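PDB 3WIT: putative Vgr protein from Escherichia coli, which probably forms part of the type VI secretion system spike, this piece being the C-terminal triple-stranded beta-helical region of VgrG1. Local coordinates for residues A[1-9]-A[27-39]. Numbering follows the deposited sequence.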
loop_
_atom_site.group_PDB
_atom_site.type_symbol
_atom_site.label_atom_id
_atom_site.label_comp_id
_atom_site.label_asym_id
_atom_site.label_seq_id
_atom_site.Cartn_x
_atom_site.Cartn_y
_atom_site.Cartn_z
ATOM N N GLY A 1 19.334 -7.490 -3.749
ATOM C CA GLY A 1 19.323 -8.096 -2.431
ATOM C C GLY A 1 17.953 -7.972 -1.795
ATOM O O GLY A 1 17.005 -7.496 -2.424
ATOM N N THR A 2 17.840 -8.422 -0.545
ATOM C CA THR A 2 16.589 -8.342 0.215
ATOM C C THR A 2 16.846 -7.941 1.673
ATOM O O THR A 2 17.818 -8.378 2.279
ATOM C CB THR A 2 15.777 -9.649 0.193
ATOM O OG1 THR A 2 16.569 -10.714 0.726
ATOM C CG2 THR A 2 15.383 -10.011 -1.215
ATOM N N ILE A 3 15.973 -7.096 2.211
ATOM C CA ILE A 3 16.121 -6.549 3.566
ATOM C C ILE A 3 14.754 -6.499 4.217
ATOM O O ILE A 3 13.836 -5.976 3.623
ATOM C CB ILE A 3 16.605 -5.079 3.510
ATOM C CG1 ILE A 3 18.068 -4.986 3.106
ATOM C CG2 ILE A 3 16.400 -4.387 4.842
ATOM C CD1 ILE A 3 18.570 -3.564 3.038
ATOM N N ALA A 4 14.593 -7.018 5.436
ATOM C CA ALA A 4 13.365 -6.739 6.173
ATOM C C ALA A 4 13.837 -6.375 7.567
ATOM O O ALA A 4 14.542 -7.174 8.193
ATOM C CB ALA A 4 12.484 -7.956 6.224
ATOM N N GLY A 5 13.489 -5.174 8.042
ATOM C CA GLY A 5 14.135 -4.643 9.240
ATOM C C GLY A 5 13.240 -3.674 9.980
ATOM O O GLY A 5 12.428 -2.986 9.362
ATOM N N SER A 6 13.357 -3.659 11.298
ATOM C CA SER A 6 12.620 -2.721 12.127
ATOM C C SER A 6 13.677 -2.164 13.056
ATOM O O SER A 6 14.395 -2.936 13.699
ATOM C CB SER A 6 11.544 -3.469 12.914
ATOM O OG SER A 6 10.969 -2.630 13.899
ATOM N N VAL A 7 13.830 -0.836 13.079
ATOM C CA VAL A 7 14.824 -0.186 13.940
ATOM C C VAL A 7 14.223 0.980 14.753
ATOM O O VAL A 7 13.423 1.742 14.232
ATOM C CB VAL A 7 16.045 0.340 13.138
ATOM C CG1 VAL A 7 17.033 0.979 14.073
ATOM C CG2 VAL A 7 16.760 -0.789 12.429
ATOM N N HIS A 8 14.596 1.089 16.027
ATOM C CA HIS A 8 14.231 2.231 16.861
ATOM C C HIS A 8 15.486 2.631 17.630
ATOM O O HIS A 8 15.801 2.053 18.672
ATOM C CB HIS A 8 13.077 1.887 17.806
ATOM C CG HIS A 8 12.508 3.064 18.546
ATOM N ND1 HIS A 8 13.293 4.039 19.123
ATOM C CD2 HIS A 8 11.224 3.405 18.819
ATOM C CE1 HIS A 8 12.520 4.930 19.716
ATOM N NE2 HIS A 8 11.259 4.569 19.548
ATOM N N VAL A 9 16.181 3.631 17.082
ATOM C CA VAL A 9 17.568 4.013 17.417
ATOM C C VAL A 9 18.552 2.844 17.485
ATOM O O VAL A 9 19.210 2.524 16.492
ATOM C CB VAL A 9 17.673 4.898 18.677
ATOM C CG1 VAL A 9 19.127 5.268 18.948
ATOM C CG2 VAL A 9 16.830 6.147 18.492
ATOM N N ILE A 27 16.558 6.417 12.570
ATOM C CA ILE A 27 16.459 6.003 13.962
ATOM C C ILE A 27 15.099 5.386 14.367
ATOM O O ILE A 27 15.032 4.696 15.368
ATOM C CB ILE A 27 16.828 7.151 14.920
ATOM C CG1 ILE A 27 15.684 8.170 15.016
ATOM C CG2 ILE A 27 18.138 7.796 14.475
ATOM C CD1 ILE A 27 15.675 8.977 16.305
ATOM N N LYS A 28 14.020 5.654 13.629
ATOM C CA LYS A 28 12.775 4.883 13.779
ATOM C C LYS A 28 12.303 4.560 12.381
ATOM O O LYS A 28 11.834 5.436 11.649
ATOM C CB LYS A 28 11.665 5.703 14.430
ATOM C CG LYS A 28 11.945 6.250 15.816
ATOM C CD LYS A 28 10.664 6.921 16.332
ATOM C CE LYS A 28 10.732 7.284 17.801
ATOM N NZ LYS A 28 9.356 7.473 18.339
ATOM N N GLU A 29 12.399 3.303 11.978
ATOM C CA GLU A 29 12.081 2.999 10.597
ATOM C C GLU A 29 11.744 1.534 10.505
ATOM O O GLU A 29 12.321 0.744 11.256
ATOM C CB GLU A 29 13.314 3.294 9.759
ATOM C CG GLU A 29 13.157 3.006 8.293
ATOM C CD GLU A 29 14.312 3.593 7.483
ATOM O OE1 GLU A 29 14.284 3.494 6.227
ATOM O OE2 GLU A 29 15.241 4.155 8.119
ATOM N N ILE A 30 10.816 1.184 9.620
ATOM C CA ILE A 30 10.613 -0.222 9.237
ATOM C C ILE A 30 10.837 -0.242 7.732
ATOM O O ILE A 30 10.328 0.641 7.021
ATOM C CB ILE A 30 9.179 -0.666 9.521
ATOM C CG1 ILE A 30 8.970 -0.820 11.010
ATOM C CG2 ILE A 30 8.866 -2.011 8.790
ATOM C CD1 ILE A 30 7.499 -0.897 11.422
HETATM N N MSE A 31 11.625 -1.195 7.238
HETATM C CA MSE A 31 11.870 -1.296 5.794
HETATM C C MSE A 31 11.670 -2.730 5.299
HETATM O O MSE A 31 12.182 -3.673 5.904
HETATM C CB MSE A 31 13.303 -0.842 5.485
HETATM C CG MSE A 31 13.814 -1.250 4.122
HETATM SE SE MSE A 31 13.083 -0.060 2.790
HETATM C CE MSE A 31 14.337 1.399 3.045
ATOM N N LEU A 32 10.947 -2.892 4.195
ATOM C CA LEU A 32 10.830 -4.193 3.536
ATOM C C LEU A 32 11.300 -3.957 2.108
ATOM O O LEU A 32 10.735 -3.131 1.407
ATOM C CB LEU A 32 9.382 -4.633 3.482
ATOM C CG LEU A 32 8.657 -4.757 4.816
ATOM C CD1 LEU A 32 7.192 -5.145 4.593
ATOM C CD2 LEU A 32 9.394 -5.809 5.597
ATOM N N ALA A 33 12.318 -4.673 1.671
ATOM C CA ALA A 33 12.858 -4.462 0.340
ATOM C C ALA A 33 13.246 -5.781 -0.345
ATOM O O ALA A 33 13.877 -6.661 0.255
ATOM C CB ALA A 33 14.061 -3.526 0.423
ATOM N N VAL A 34 12.854 -5.912 -1.609
ATOM C CA VAL A 34 13.335 -6.974 -2.449
ATOM C C VAL A 34 13.800 -6.274 -3.738
ATOM O O VAL A 34 12.986 -5.656 -4.430
ATOM C CB VAL A 34 12.188 -7.982 -2.757
ATOM C CG1 VAL A 34 12.678 -9.026 -3.712
ATOM C CG2 VAL A 34 11.686 -8.660 -1.462
ATOM N N GLU A 35 15.090 -6.318 -4.031
ATOM C CA GLU A 35 15.680 -5.496 -5.115
ATOM C C GLU A 35 15.109 -4.080 -5.121
ATOM O O GLU A 35 15.235 -3.356 -4.133
ATOM C CB GLU A 35 15.427 -6.109 -6.484
ATOM C CG GLU A 35 15.376 -7.598 -6.460
ATOM C CD GLU A 35 16.615 -8.206 -6.997
ATOM O OE1 GLU A 35 17.613 -8.250 -6.244
ATOM O OE2 GLU A 35 16.597 -8.631 -8.173
ATOM N N GLU A 36 14.443 -3.710 -6.221
ATOM C CA GLU A 36 13.924 -2.346 -6.386
ATOM C C GLU A 36 12.505 -2.110 -5.867
ATOM O O GLU A 36 11.944 -1.009 -6.018
ATOM C CB GLU A 36 14.045 -1.905 -7.856
ATOM C CG GLU A 36 15.472 -1.739 -8.281
ATOM C CD GLU A 36 16.269 -1.018 -7.208
ATOM O OE1 GLU A 36 15.893 0.132 -6.869
ATOM O OE2 GLU A 36 17.244 -1.606 -6.680
ATOM N N SER A 37 11.918 -3.135 -5.249
ATOM C CA SER A 37 10.591 -3.001 -4.659
ATOM C C SER A 37 10.736 -2.787 -3.159
ATOM O O SER A 37 11.369 -3.600 -2.472
ATOM C CB SER A 37 9.767 -4.259 -4.932
ATOM O OG SER A 37 10.015 -4.751 -6.247
ATOM N N LYS A 38 10.164 -1.699 -2.649
ATOM C CA LYS A 38 10.375 -1.316 -1.248
ATOM C C LYS A 38 9.121 -0.764 -0.639
ATOM O O LYS A 38 8.360 -0.058 -1.307
ATOM C CB LYS A 38 11.449 -0.226 -1.149
ATOM C CG LYS A 38 12.798 -0.588 -1.682
ATOM C CD LYS A 38 13.783 0.530 -1.338
ATOM C CE LYS A 38 15.216 0.129 -1.624
ATOM N NZ LYS A 38 15.443 -0.184 -3.062
ATOM N N ILE A 39 8.908 -1.087 0.637
ATOM C CA ILE A 39 7.937 -0.404 1.477
ATOM C C ILE A 39 8.702 0.111 2.705
ATOM O O ILE A 39 9.432 -0.658 3.360
ATOM C CB ILE A 39 6.802 -1.323 1.944
ATOM C CG1 ILE A 39 5.938 -1.760 0.770
ATOM C CG2 ILE A 39 5.905 -0.582 2.952
ATOM C CD1 ILE A 39 4.907 -2.861 1.131
#
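Strand 2-8 pairs antiparallel with strand 28-34, T2 facing V34 at one end and H8 facing K28 at the other. I3 and A33, G5 and M31, and V7 and E29 are hydrogen-bonded pairs, each closed by two backbone bonds. The V7 N to E29 O bond is 2.8 Å long and nearly straight, at 173°. At the T2 end, E35 N bonds G1 O.

The tight part lies around I30, L32, A33 and V34 of the inner strand, all buried in the trimer. There I30 packs on A33 of the third subunit. T2 and A4 rest against this part from the outer strand. CG2 of T2 lies 3.8 Å from V34 CG1, the two side chains pointing the same way. With OG1 between the backbone N and the carbonyl carbon (chi1 58°), CG2 stands anti to that carbon, on the V34 side. CB of A4 touches L32 CD2, also at 3.8 Å. On the other face, I3 CB lies 4.3 Å from A33 CB.

Strand 2-8 is the solvent side, with I3, A4, S6, V7 and H8 exposed. I3 CG2 meets selenomethionine M31 CG at 4.1 Å, and V7 stands opposite E29, whose carboxylate end leads away. At the H8 end, K28 runs extended over the H8 ring. Its CG sits 4.0 Å from the ring centroid, straight above it, in a CH-pi contact. The amine goes on to a salt bridge with E35 of the third subunit.

At the chain start, G1 N forms a salt bridge with E35 OE1 (3.1 Å). E35 bends at chi2 (-104°), and its carboxylate comes back to G1. The same oxygen also takes K28 NZ of the second subunit, so the charge has two partners. A type II' turn from V34 to S37 then leads into strand 37-42. This antiparallel pair at one end of the chain's sheet, with charges bridging three chains, belongs to the triple-stranded beta-helix of VgrG.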